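PDB 1U02: trehalose-6-phosphate phosphatase-related protein from Thermoplasma acidophilum, which removes the phosphate from trehalose 6-phosphate to give free trehalose, using magnesium, and hydrolyses para-nitrophenyl phosphate less efficiently. Local coordinates for residues Asn61-Cys64 and Cys69-Ile72; Ser101-Leu106 and Lys127-Ser132; Leu194-Gly199 and Ala205-Ala210; Lys36-Thr41 and Phe221-Gly226; Val159-Ala164 and Asp180-Ala185. All blocks are in the same frame, centred on the assembly; numbering follows the deposited sequence.

Contact 1: residues Asn61-Cys64 and Cys69-Ile72; sequences NMIC and CSKI
M62, present as selenomethionine, and K71 run alongside each other off one face of the hairpin. CG of M62 sits 3.4 Å from CB of K71, a close approach for two carbons, and the selenium of M62 follows at 4.0 Å from that same CB. A chi1 of 55° sets CG of M62 between its own backbone N and carbonyl carbon, close against the lysine. At the hairpin's open end N61 and I72 cross at about a right angle, CD1 of I72 coming 3.9 Å from CB of N61. The backbones of the first pair are joined as well: M62 N gives to K71 O at 3.1 Å and K71 N to M62 O at 2.9 Å. Nearer the turn, C64 N meets C69 O at 2.7 Å, whereas the return bond from C69 N is weak. Farther out, I52 and S53 of helix 49-55 cover M62, while I63 leans on A164 and V168 from the other face. S70 OG bonds N79, and K71 NZ bonds S53. Lysine thus suits a half-buried strand position: its methylenes pack beside the apolar chain of M62, and its ammonium is carried outward to a polar partner.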
# COMPACT_ATOMS: atom_id res chain seq x y z
N ASN A 61 0.98 -8.89 -10.60
CA ASN A 61 1.68 -9.27 -9.39
C ASN A 61 1.52 -8.18 -8.34
O ASN A 61 1.20 -7.03 -8.67
CB ASN A 61 3.17 -9.51 -9.67
CG ASN A 61 3.41 -10.75 -10.50
OD1 ASN A 61 2.75 -11.77 -10.32
ND2 ASN A 61 4.36 -10.67 -11.42
N MSE A 62 1.75 -8.52 -7.08
CA MSE A 62 1.62 -7.53 -6.04
C MSE A 62 2.50 -7.78 -4.83
O MSE A 62 2.77 -8.93 -4.46
CB MSE A 62 0.15 -7.42 -5.61
CG MSE A 62 -0.48 -8.73 -5.18
SE MSE A 62 -2.41 -8.61 -4.87
CE MSE A 62 -3.03 -8.71 -6.69
N ILE A 63 2.96 -6.69 -4.25
CA ILE A 63 3.77 -6.71 -3.05
C ILE A 63 2.83 -6.04 -2.05
O ILE A 63 2.56 -4.84 -2.16
CB ILE A 63 5.06 -5.87 -3.21
CG1 ILE A 63 5.98 -6.53 -4.25
CG2 ILE A 63 5.80 -5.77 -1.88
CD1 ILE A 63 7.20 -5.71 -4.62
N CYS A 64 2.31 -6.81 -1.09
CA CYS A 64 1.37 -6.28 -0.10
C CYS A 64 1.95 -6.13 1.30
O CYS A 64 3.04 -6.61 1.58
CB CYS A 64 0.13 -7.18 -0.05
SG CYS A 64 -0.71 -7.32 -1.65
N CYS A 69 4.01 -9.76 2.50
CA CYS A 69 3.44 -10.83 1.70
C CYS A 69 3.29 -10.37 0.26
O CYS A 69 2.96 -9.21 0.02
CB CYS A 69 2.08 -11.24 2.26
SG CYS A 69 1.36 -12.74 1.55
N SER A 70 3.52 -11.27 -0.68
CA SER A 70 3.39 -10.95 -2.10
C SER A 70 2.47 -11.97 -2.73
O SER A 70 2.25 -13.05 -2.17
CB SER A 70 4.75 -11.01 -2.80
OG SER A 70 5.69 -10.16 -2.19
N LYS A 71 1.90 -11.62 -3.87
CA LYS A 71 1.05 -12.55 -4.60
C LYS A 71 1.68 -12.55 -5.98
O LYS A 71 1.57 -11.58 -6.73
CB LYS A 71 -0.40 -12.08 -4.66
CG LYS A 71 -1.32 -13.09 -5.36
CD LYS A 71 -2.78 -12.68 -5.27
CE LYS A 71 -3.68 -13.65 -6.02
NZ LYS A 71 -5.13 -13.31 -5.88
N ILE A 72 2.37 -13.64 -6.29
CA ILE A 72 3.09 -13.80 -7.55
C ILE A 72 2.53 -15.00 -8.31
O ILE A 72 2.48 -16.11 -7.78
CB ILE A 72 4.59 -14.04 -7.27
CG1 ILE A 72 5.12 -12.94 -6.34
CG2 ILE A 72 5.39 -14.04 -8.57
CD1 ILE A 72 5.12 -11.56 -6.95

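Contact 2: residues Ser101-Leu106 and Lys127-Ser132; sequences SDFPGL and KPKLRS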
# COMPACT_ATOMS: atom_id res chain seq x y z
N SER A 101 -16.64 0.80 20.28
CA SER A 101 -17.69 1.34 21.15
C SER A 101 -17.06 2.25 22.21
O SER A 101 -17.69 3.21 22.66
CB SER A 101 -18.50 0.21 21.80
OG SER A 101 -17.69 -0.64 22.60
N ASP A 102 -15.82 1.96 22.61
CA ASP A 102 -15.15 2.78 23.60
C ASP A 102 -14.82 4.16 23.00
O ASP A 102 -14.85 5.17 23.70
CB ASP A 102 -13.85 2.12 24.07
CG ASP A 102 -14.10 0.78 24.75
OD1 ASP A 102 -15.13 0.63 25.44
OD2 ASP A 102 -13.24 -0.12 24.61
N PHE A 103 -14.53 4.18 21.70
CA PHE A 103 -14.20 5.41 21.00
C PHE A 103 -15.09 5.54 19.76
O PHE A 103 -14.64 5.32 18.64
CB PHE A 103 -12.73 5.37 20.56
CG PHE A 103 -11.77 5.08 21.68
CD1 PHE A 103 -11.49 6.05 22.64
CD2 PHE A 103 -11.16 3.84 21.78
CE1 PHE A 103 -10.59 5.79 23.69
CE2 PHE A 103 -10.27 3.56 22.82
CZ PHE A 103 -9.99 4.53 23.78
N PRO A 104 -16.36 5.93 19.96
CA PRO A 104 -17.32 6.09 18.86
C PRO A 104 -16.75 6.85 17.67
O PRO A 104 -16.28 7.99 17.81
CB PRO A 104 -18.48 6.83 19.53
CG PRO A 104 -18.45 6.29 20.93
CD PRO A 104 -16.97 6.36 21.24
N GLY A 105 -16.79 6.23 16.50
CA GLY A 105 -16.25 6.88 15.32
C GLY A 105 -15.03 6.12 14.83
O GLY A 105 -14.73 6.10 13.64
N LEU A 106 -14.32 5.50 15.77
CA LEU A 106 -13.15 4.71 15.45
C LEU A 106 -13.58 3.56 14.54
O LEU A 106 -14.63 2.94 14.76
CB LEU A 106 -12.53 4.12 16.72
CG LEU A 106 -11.42 3.07 16.50
CD1 LEU A 106 -10.21 3.73 15.86
CD2 LEU A 106 -11.04 2.42 17.83
N LYS A 127 -8.01 10.75 21.32
CA LYS A 127 -6.98 10.18 20.45
C LYS A 127 -5.67 9.87 21.17
O LYS A 127 -5.04 8.84 20.90
CB LYS A 127 -6.77 11.08 19.24
CG LYS A 127 -8.04 11.16 18.38
CD LYS A 127 -7.86 11.88 17.06
CE LYS A 127 -9.17 11.83 16.27
NZ LYS A 127 -9.10 12.46 14.91
N PRO A 128 -5.22 10.75 22.08
CA PRO A 128 -3.96 10.41 22.76
C PRO A 128 -4.12 9.12 23.56
O PRO A 128 -3.21 8.28 23.61
CB PRO A 128 -3.72 11.63 23.65
CG PRO A 128 -4.28 12.76 22.82
CD PRO A 128 -5.59 12.16 22.31
N LYS A 129 -5.29 8.95 24.18
CA LYS A 129 -5.58 7.76 24.97
C LYS A 129 -5.59 6.51 24.09
O LYS A 129 -5.00 5.49 24.44
CB LYS A 129 -6.94 7.91 25.66
CG LYS A 129 -7.37 6.70 26.46
CD LYS A 129 -8.78 6.87 27.00
CE LYS A 129 -9.20 5.68 27.85
NZ LYS A 129 -8.34 5.53 29.06
N LEU A 130 -6.25 6.61 22.94
CA LEU A 130 -6.32 5.48 22.02
C LEU A 130 -4.93 5.13 21.52
O LEU A 130 -4.55 3.96 21.46
CB LEU A 130 -7.21 5.82 20.82
CG LEU A 130 -7.25 4.74 19.73
CD1 LEU A 130 -7.85 3.45 20.28
CD2 LEU A 130 -8.06 5.25 18.55
N ARG A 131 -4.15 6.15 21.18
CA ARG A 131 -2.80 5.94 20.69
C ARG A 131 -1.98 5.13 21.69
O ARG A 131 -1.28 4.19 21.30
CB ARG A 131 -2.12 7.28 20.41
CG ARG A 131 -0.69 7.15 19.90
CD ARG A 131 -0.07 8.52 19.63
NE ARG A 131 1.34 8.41 19.23
CZ ARG A 131 2.12 9.44 18.93
NH1 ARG A 131 1.65 10.68 18.97
NH2 ARG A 131 3.39 9.24 18.58
N SER A 132 -2.07 5.49 22.97
CA SER A 132 -1.32 4.78 24.00
C SER A 132 -1.79 3.34 24.13
O SER A 132 -0.98 2.45 24.40
CB SER A 132 -1.44 5.50 25.35
OG SER A 132 -2.76 5.42 25.87
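F103 and L130 meet through different choices of first torsion. In F103 the ring carbon CG lies beside the backbone N and opposite the carbonyl carbon (chi1 -54°), which swings the ring toward the helix 127-141; in L130 it is the backbone N that CG opposes (chi1 175°), and the branched end reaches back. CD1 of L130 comes 3.5 Å from CE2 of F103, and CB of L130 stands over the ring face, 4.3 Å from the centroid and 10° off the normal, a CH-pi contact. The opposite face has CB of D102, 3.9 Å above the plane and offset toward the rim. K129 takes the edge: its CD lies in the ring plane, 3.9 Å from CE1 of F103, so the lysine's methylenes shield the rim while its chain runs on outward. The second leucine, L106, faces L130 tip to tip, with CD1 of L106 3.8 Å from CD2 of L130. A branched leucine suits position 130, CD1 being turned mainly to the ring and CD2 to L106. The contact belongs to the part of the fold built on the antiparallel sheet of strands 107-111, 114-118, 151-155 and 144-147, probably the cap domain found in HAD-family sugar phosphatases. Here the turn leaving helix 99-102 is pressed against helix 127-141, and W99, L119, M122 and M126 fill in around the same apolar side chains. F103 is where the helical backbone stops, and the turn closes with L106 N bonded to F103 O at 2.9 Å. Between them G105 adopts backbone angles at which a CB would jam against the preceding carbonyl oxygen.

Contact 3: residues Leu194-Gly199 and Ala205-Ala210; sequences LTIKVG and AKFHVA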
# COMPACT_ATOMS: atom_id res chain seq x y z
N LEU A 194 13.26 5.11 -12.43
CA LEU A 194 12.46 6.26 -12.84
C LEU A 194 11.40 6.44 -11.76
O LEU A 194 10.32 5.84 -11.82
CB LEU A 194 11.81 6.00 -14.20
CG LEU A 194 11.31 7.22 -14.98
CD1 LEU A 194 10.84 6.79 -16.37
CD2 LEU A 194 10.18 7.91 -14.23
N THR A 195 11.73 7.26 -10.77
CA THR A 195 10.84 7.52 -9.64
C THR A 195 9.82 8.61 -9.95
O THR A 195 10.17 9.68 -10.46
CB THR A 195 11.67 7.91 -8.41
OG1 THR A 195 12.62 8.92 -8.77
CG2 THR A 195 12.42 6.69 -7.87
N ILE A 196 8.56 8.34 -9.62
CA ILE A 196 7.48 9.29 -9.87
C ILE A 196 6.70 9.60 -8.60
O ILE A 196 6.10 8.71 -7.99
CB ILE A 196 6.49 8.72 -10.92
CG1 ILE A 196 7.23 8.38 -12.21
CG2 ILE A 196 5.38 9.72 -11.18
CD1 ILE A 196 6.35 7.68 -13.24
N LYS A 197 6.69 10.87 -8.20
CA LYS A 197 5.97 11.28 -7.00
C LYS A 197 4.59 11.80 -7.38
O LYS A 197 4.45 12.56 -8.34
CB LYS A 197 6.74 12.38 -6.27
CG LYS A 197 6.02 13.01 -5.07
CD LYS A 197 5.95 12.06 -3.88
CE LYS A 197 5.50 12.79 -2.62
NZ LYS A 197 4.19 13.48 -2.80
N VAL A 198 3.57 11.38 -6.64
CA VAL A 198 2.21 11.84 -6.90
C VAL A 198 1.79 12.72 -5.73
O VAL A 198 1.93 12.32 -4.57
CB VAL A 198 1.21 10.66 -6.99
CG1 VAL A 198 -0.19 11.20 -7.27
CG2 VAL A 198 1.64 9.69 -8.08
N GLY A 199 1.30 13.91 -6.03
CA GLY A 199 0.84 14.80 -4.97
C GLY A 199 1.82 15.87 -4.52
O GLY A 199 2.99 15.87 -4.89
N ALA A 205 12.02 12.38 -6.17
CA ALA A 205 11.62 11.60 -7.32
C ALA A 205 12.09 12.30 -8.59
O ALA A 205 12.21 13.53 -8.62
CB ALA A 205 10.09 11.44 -7.35
N LYS A 206 12.36 11.54 -9.64
CA LYS A 206 12.82 12.12 -10.89
C LYS A 206 11.71 12.84 -11.64
O LYS A 206 11.96 13.81 -12.36
CB LYS A 206 13.44 11.04 -11.77
CG LYS A 206 14.69 10.43 -11.16
CD LYS A 206 15.31 9.37 -12.04
CE LYS A 206 16.52 8.76 -11.35
NZ LYS A 206 17.07 7.62 -12.12
N PHE A 207 10.47 12.37 -11.47
CA PHE A 207 9.32 12.96 -12.14
C PHE A 207 8.24 13.22 -11.09
O PHE A 207 8.13 12.49 -10.11
CB PHE A 207 8.78 12.01 -13.21
CG PHE A 207 7.85 12.66 -14.19
CD1 PHE A 207 8.31 13.66 -15.05
CD2 PHE A 207 6.53 12.25 -14.29
CE1 PHE A 207 7.46 14.24 -16.00
CE2 PHE A 207 5.66 12.82 -15.23
CZ PHE A 207 6.13 13.82 -16.09
N HIS A 208 7.44 14.26 -11.30
CA HIS A 208 6.40 14.59 -10.34
C HIS A 208 5.07 14.91 -11.00
O HIS A 208 5.02 15.68 -11.95
CB HIS A 208 6.86 15.79 -9.49
CG HIS A 208 5.90 16.18 -8.42
ND1 HIS A 208 4.63 16.66 -8.69
CD2 HIS A 208 6.01 16.14 -7.07
CE1 HIS A 208 4.01 16.91 -7.55
NE2 HIS A 208 4.82 16.60 -6.55
N VAL A 209 3.99 14.31 -10.49
CA VAL A 209 2.65 14.56 -11.00
C VAL A 209 1.74 15.07 -9.88
O VAL A 209 2.00 14.83 -8.70
CB VAL A 209 2.03 13.29 -11.65
CG1 VAL A 209 2.79 12.95 -12.92
CG2 VAL A 209 2.05 12.12 -10.68
N ALA A 210 0.67 15.78 -10.25
CA ALA A 210 -0.24 16.38 -9.27
C ALA A 210 -1.14 15.44 -8.47
O ALA A 210 -1.26 15.59 -7.25
CB ALA A 210 -1.10 17.43 -9.97
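V198 and V209 touch at the apolar centre, CG2 to CG2 at 3.6 Å, where two neighbouring parallel strands form one edge of the Rossmann-like sheet of the HAD core. On the same face CG2 of I196 lies 4.1 Å from CG2 of V209, and I196 runs alongside F207, which it meets through CG1 at 4.1 Å from CB of F207. Branched side chains suit this face because M215 of helix 212-229 packs onto both I196 and V198; V198 also touches T11 and the magnesium ligand D179, which places it in the second shell of the metal site. The strands are joined by regular parallel bonds, among them K197 N to F207 O at 2.9 Å and a nearly straight one (176°) from V209 N to K197 O at 2.8 Å. T195, on strand 194-198 beside the approach to strand 207-209, turns OG1 between its backbone N and carbonyl carbon (chi1 49°) and accepts K206 N at 2.8 Å. With a valine in place of T195, that acceptor would be gone, and the entry into strand 207-209 would probably be less firmly fixed. On the other face K197 and H208 lie side by side, CG of K197 3.7 Å from CD2 of H208. K197 O lies over the imidazole face toward its rim, and at the ring edge NE2 of H208 makes a weak, bent bond (119°) to G199 O at 2.6 Å.

Contact 4: residues Lys36-Thr41 and Phe221-Gly226; sequences KERFDT and FIEMLG
R38 lays its guanidinium over the backbone of G226, whose carbonyl carbon C stands 3.6 Å above the plane near the centre of the group. The chain that carries it there is extended from CG to NE and passes close over the glycine, CD of R38 lying 3.9 Å from CA of G226; a side chain at G226 would collide with that CD, so glycine fits here. The edge of the guanidinium serves E223. NE of R38 gives a fairly straight bond (162°) to OE2 of E223 at 3.0 Å, a hydrogen bond that is part of a salt bridge. OE2 lies near the guanidinium plane, yet the arginine approaches from above the carboxylate, the two planes being 31° apart. E223 reaches across by a bend at chi2 (59°). With an alanine in place of R38, the carboxylate of E223 would probably be left without this ionic mate and the backbone of G226 without its cover. One residue on, F39 meets I222, its CZ 3.5 Å from CG2 of I222. F39 also packs on I4 of strand 3-7, so its ring bridges the sheet and helix 212-229, while E223 touches D34 of helix 26-38. The contact thus joins the turn from helix 26-38 into strand 40-44 of the central sheet to the C-terminal helix 212-229, as in the Rossmann-like alpha/beta core of HAD phosphatases.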
# COMPACT_ATOMS: atom_id res chain seq x y z
N LYS A 36 -0.31 -4.08 -18.14
CA LYS A 36 0.26 -5.37 -17.76
C LYS A 36 0.58 -6.26 -18.96
O LYS A 36 1.32 -7.23 -18.83
CB LYS A 36 -0.68 -6.11 -16.79
CG LYS A 36 -1.98 -6.63 -17.38
CD LYS A 36 -1.88 -8.11 -17.75
CE LYS A 36 -3.25 -8.72 -18.03
NZ LYS A 36 -3.97 -8.03 -19.15
N GLU A 37 0.03 -5.92 -20.11
CA GLU A 37 0.30 -6.68 -21.32
C GLU A 37 1.67 -6.33 -21.88
O GLU A 37 2.31 -7.14 -22.55
CB GLU A 37 -0.76 -6.38 -22.39
CG GLU A 37 -2.13 -6.95 -22.08
CD GLU A 37 -2.14 -8.46 -22.15
OE1 GLU A 37 -1.82 -9.00 -23.22
OE2 GLU A 37 -2.47 -9.10 -21.13
N ARG A 38 2.14 -5.12 -21.59
CA ARG A 38 3.43 -4.66 -22.10
C ARG A 38 4.55 -4.59 -21.08
O ARG A 38 5.72 -4.60 -21.45
CB ARG A 38 3.28 -3.29 -22.77
CG ARG A 38 2.33 -3.26 -23.96
CD ARG A 38 2.30 -1.88 -24.60
NE ARG A 38 1.28 -1.76 -25.64
CZ ARG A 38 1.32 -2.39 -26.82
NH1 ARG A 38 2.34 -3.19 -27.11
NH2 ARG A 38 0.34 -2.21 -27.69
N PHE A 39 4.20 -4.50 -19.80
CA PHE A 39 5.20 -4.41 -18.75
C PHE A 39 4.92 -5.36 -17.60
O PHE A 39 3.76 -5.65 -17.30
CB PHE A 39 5.25 -2.98 -18.19
CG PHE A 39 5.49 -1.93 -19.23
CD1 PHE A 39 4.44 -1.47 -20.02
CD2 PHE A 39 6.76 -1.39 -19.41
CE1 PHE A 39 4.66 -0.48 -20.98
CE2 PHE A 39 6.99 -0.40 -20.37
CZ PHE A 39 5.94 0.05 -21.15
N ASP A 40 5.98 -5.84 -16.95
CA ASP A 40 5.83 -6.72 -15.80
C ASP A 40 5.36 -5.74 -14.72
O ASP A 40 6.16 -4.99 -14.15
CB ASP A 40 7.18 -7.34 -15.40
CG ASP A 40 7.03 -8.47 -14.40
OD1 ASP A 40 6.00 -8.51 -13.68
OD2 ASP A 40 7.94 -9.33 -14.32
N THR A 41 4.06 -5.73 -14.47
CA THR A 41 3.48 -4.80 -13.52
C THR A 41 3.25 -5.32 -12.11
O THR A 41 2.73 -6.41 -11.91
CB THR A 41 2.15 -4.28 -14.09
OG1 THR A 41 2.37 -3.81 -15.43
CG2 THR A 41 1.61 -3.13 -13.24
N PHE A 221 -0.30 7.23 -21.43
CA PHE A 221 0.66 7.61 -22.45
C PHE A 221 1.72 6.53 -22.70
O PHE A 221 2.03 6.21 -23.86
CB PHE A 221 1.36 8.91 -22.05
CG PHE A 221 2.21 9.50 -23.14
CD1 PHE A 221 1.61 10.03 -24.29
CD2 PHE A 221 3.59 9.51 -23.03
CE1 PHE A 221 2.39 10.56 -25.32
CE2 PHE A 221 4.38 10.05 -24.05
CZ PHE A 221 3.78 10.57 -25.20
N ILE A 222 2.27 5.97 -21.63
CA ILE A 222 3.28 4.93 -21.77
C ILE A 222 2.73 3.78 -22.60
O ILE A 222 3.46 3.17 -23.39
CB ILE A 222 3.72 4.40 -20.39
CG1 ILE A 222 4.32 5.54 -19.57
CG2 ILE A 222 4.77 3.31 -20.57
CD1 ILE A 222 4.66 5.16 -18.15
N GLU A 223 1.44 3.49 -22.43
CA GLU A 223 0.78 2.43 -23.17
C GLU A 223 0.78 2.75 -24.66
O GLU A 223 1.16 1.92 -25.48
CB GLU A 223 -0.66 2.27 -22.68
CG GLU A 223 -1.58 1.47 -23.60
CD GLU A 223 -1.09 0.06 -23.85
OE1 GLU A 223 -0.44 -0.50 -22.95
OE2 GLU A 223 -1.35 -0.48 -24.95
N MSE A 224 0.36 3.96 -25.00
CA MSE A 224 0.31 4.40 -26.40
C MSE A 224 1.70 4.32 -27.04
O MSE A 224 1.83 4.07 -28.24
CB MSE A 224 -0.23 5.83 -26.50
CG MSE A 224 -1.57 6.03 -25.82
SE MSE A 224 -2.41 7.70 -26.29
CE MSE A 224 -4.01 7.00 -27.10
N LEU A 225 2.73 4.55 -26.23
CA LEU A 225 4.10 4.49 -26.71
C LEU A 225 4.42 3.06 -27.17
O LEU A 225 5.04 2.87 -28.22
CB LEU A 225 5.07 4.88 -25.60
CG LEU A 225 5.09 6.36 -25.19
CD1 LEU A 225 6.00 6.55 -23.99
CD2 LEU A 225 5.56 7.22 -26.36
N GLY A 226 3.98 2.08 -26.39
CA GLY A 226 4.22 0.69 -26.75
C GLY A 226 3.49 0.28 -28.01
O GLY A 226 3.99 -0.52 -28.80

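Contact 5: residues Val159-Ala164 and Asp180-Ala185; sequences VNKGSA and DATDEA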
# COMPACT_ATOMS: atom_id res chain seq x y z
N VAL A 159 8.76 -4.29 7.95
CA VAL A 159 8.28 -4.19 6.57
C VAL A 159 8.84 -2.93 5.91
O VAL A 159 8.94 -1.88 6.54
CB VAL A 159 6.74 -4.19 6.49
CG1 VAL A 159 6.21 -5.53 7.01
CG2 VAL A 159 6.16 -3.04 7.29
N ASN A 160 9.19 -3.04 4.63
CA ASN A 160 9.77 -1.92 3.89
C ASN A 160 9.50 -2.01 2.38
O ASN A 160 10.01 -2.91 1.71
CB ASN A 160 11.29 -1.92 4.14
CG ASN A 160 11.98 -0.68 3.61
OD1 ASN A 160 11.85 -0.34 2.43
ND2 ASN A 160 12.72 -0.00 4.47
N LYS A 161 8.69 -1.09 1.85
CA LYS A 161 8.38 -1.09 0.41
C LYS A 161 9.65 -1.08 -0.44
O LYS A 161 9.77 -1.85 -1.39
CB LYS A 161 7.56 0.14 0.02
CG LYS A 161 6.06 -0.00 0.10
CD LYS A 161 5.40 1.28 -0.40
CE LYS A 161 3.89 1.21 -0.36
NZ LYS A 161 3.29 2.53 -0.72
N GLY A 162 10.58 -0.18 -0.09
CA GLY A 162 11.82 -0.07 -0.83
C GLY A 162 12.59 -1.37 -0.96
O GLY A 162 12.99 -1.76 -2.06
N SER A 163 12.81 -2.04 0.17
CA SER A 163 13.54 -3.31 0.18
C SER A 163 12.85 -4.37 -0.66
O SER A 163 13.50 -5.11 -1.41
CB SER A 163 13.69 -3.82 1.62
OG SER A 163 14.35 -2.86 2.43
N ALA A 164 11.53 -4.45 -0.54
CA ALA A 164 10.74 -5.42 -1.29
C ALA A 164 10.88 -5.17 -2.79
O ALA A 164 11.09 -6.09 -3.57
CB ALA A 164 9.27 -5.34 -0.88
N ASP A 180 3.33 8.96 -0.76
CA ASP A 180 3.70 9.39 0.59
C ASP A 180 5.11 8.99 1.01
O ASP A 180 5.90 8.49 0.21
CB ASP A 180 2.69 8.88 1.62
CG ASP A 180 2.68 7.38 1.75
OD1 ASP A 180 3.69 6.73 1.40
OD2 ASP A 180 1.65 6.83 2.20
N ALA A 181 5.42 9.22 2.29
CA ALA A 181 6.74 8.92 2.84
C ALA A 181 7.26 7.51 2.58
O ALA A 181 8.44 7.33 2.29
CB ALA A 181 6.74 9.21 4.33
N THR A 182 6.38 6.51 2.67
CA THR A 182 6.81 5.13 2.45
C THR A 182 7.28 4.95 1.01
O THR A 182 8.12 4.09 0.73
CB THR A 182 5.67 4.13 2.74
OG1 THR A 182 4.62 4.29 1.78
CG2 THR A 182 5.11 4.37 4.14
N ASP A 183 6.74 5.76 0.11
CA ASP A 183 7.13 5.67 -1.29
C ASP A 183 8.39 6.50 -1.48
O ASP A 183 9.27 6.14 -2.27
CB ASP A 183 6.00 6.18 -2.17
CG ASP A 183 4.71 5.43 -1.93
OD1 ASP A 183 4.66 4.22 -2.23
OD2 ASP A 183 3.74 6.05 -1.43
N GLU A 184 8.47 7.61 -0.76
CA GLU A 184 9.62 8.49 -0.83
C GLU A 184 10.83 7.66 -0.41
O GLU A 184 11.91 7.76 -0.99
CB GLU A 184 9.43 9.67 0.12
CG GLU A 184 10.38 10.82 -0.12
CD GLU A 184 10.26 11.38 -1.52
OE1 GLU A 184 9.14 11.79 -1.91
OE2 GLU A 184 11.28 11.41 -2.24
N ALA A 185 10.63 6.81 0.60
CA ALA A 185 11.70 5.96 1.09
C ALA A 185 12.04 4.93 0.02
O ALA A 185 13.21 4.60 -0.20
CB ALA A 185 11.27 5.26 2.37
O HOH W 1 9.76 2.15 1.67
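The carboxylate of D183 is shared: on its syn side, 31° out of plane, NZ of K161 bonds OD1 at 2.6 Å in a salt bridge, and the anti lone pair of OD2 takes D180 N at 3.0 Å. The carboxylate of D180 presents the syn lone pair of OD1 to OG1 of T182, 2.6 Å away. In N160 the amide is met from above its plane, S163 N bonding OD1 at 3.0 Å as an N-cap. D180 and D183 together form a capping box at the start of helix 181-188, which fixes the rotation of the D183 carboxylate. K161 is extended beyond CG, and its NZ has a further weak bond to OG1 of T182 at 3.3 Å, so a long, straight side chain suits a residue that must reach from one helix start to the other. One water bridges the two helices, accepting from G162 N at 3.0 Å and donating to T182 O at 2.7 Å. NZ of K161 also forms a salt bridge with D7, a magnesium ligand and probably the nucleophile, and the side chain of D183 comes within about 4 Å of the magnesium ion, close to its ligand D179. A lysine beside the nucleophile, and acidic residues grouped just after strand 174-178, match the third and fourth HAD motifs.

How the contacts relate
From the N terminus, the chain first passes residues 36-41, whose partner 221-226 comes near its end; contact 4 therefore closes a loop within which the other four contacts all nest. Contact 1 closes next, a hairpin beside strand 40-44, followed by contact 2 far off in the part built on the second, antiparallel sheet. The chain returns for contact 5, then contact 3; these four follow in series and none cross. Contacts 1 and 3 lie toward different ends of the main sheet, about 23 Å apart between centres. Contact 5 touches both, through A164 on I63 and E184 beside K197. N61 of contact 1 meets D40 and T41 of contact 4.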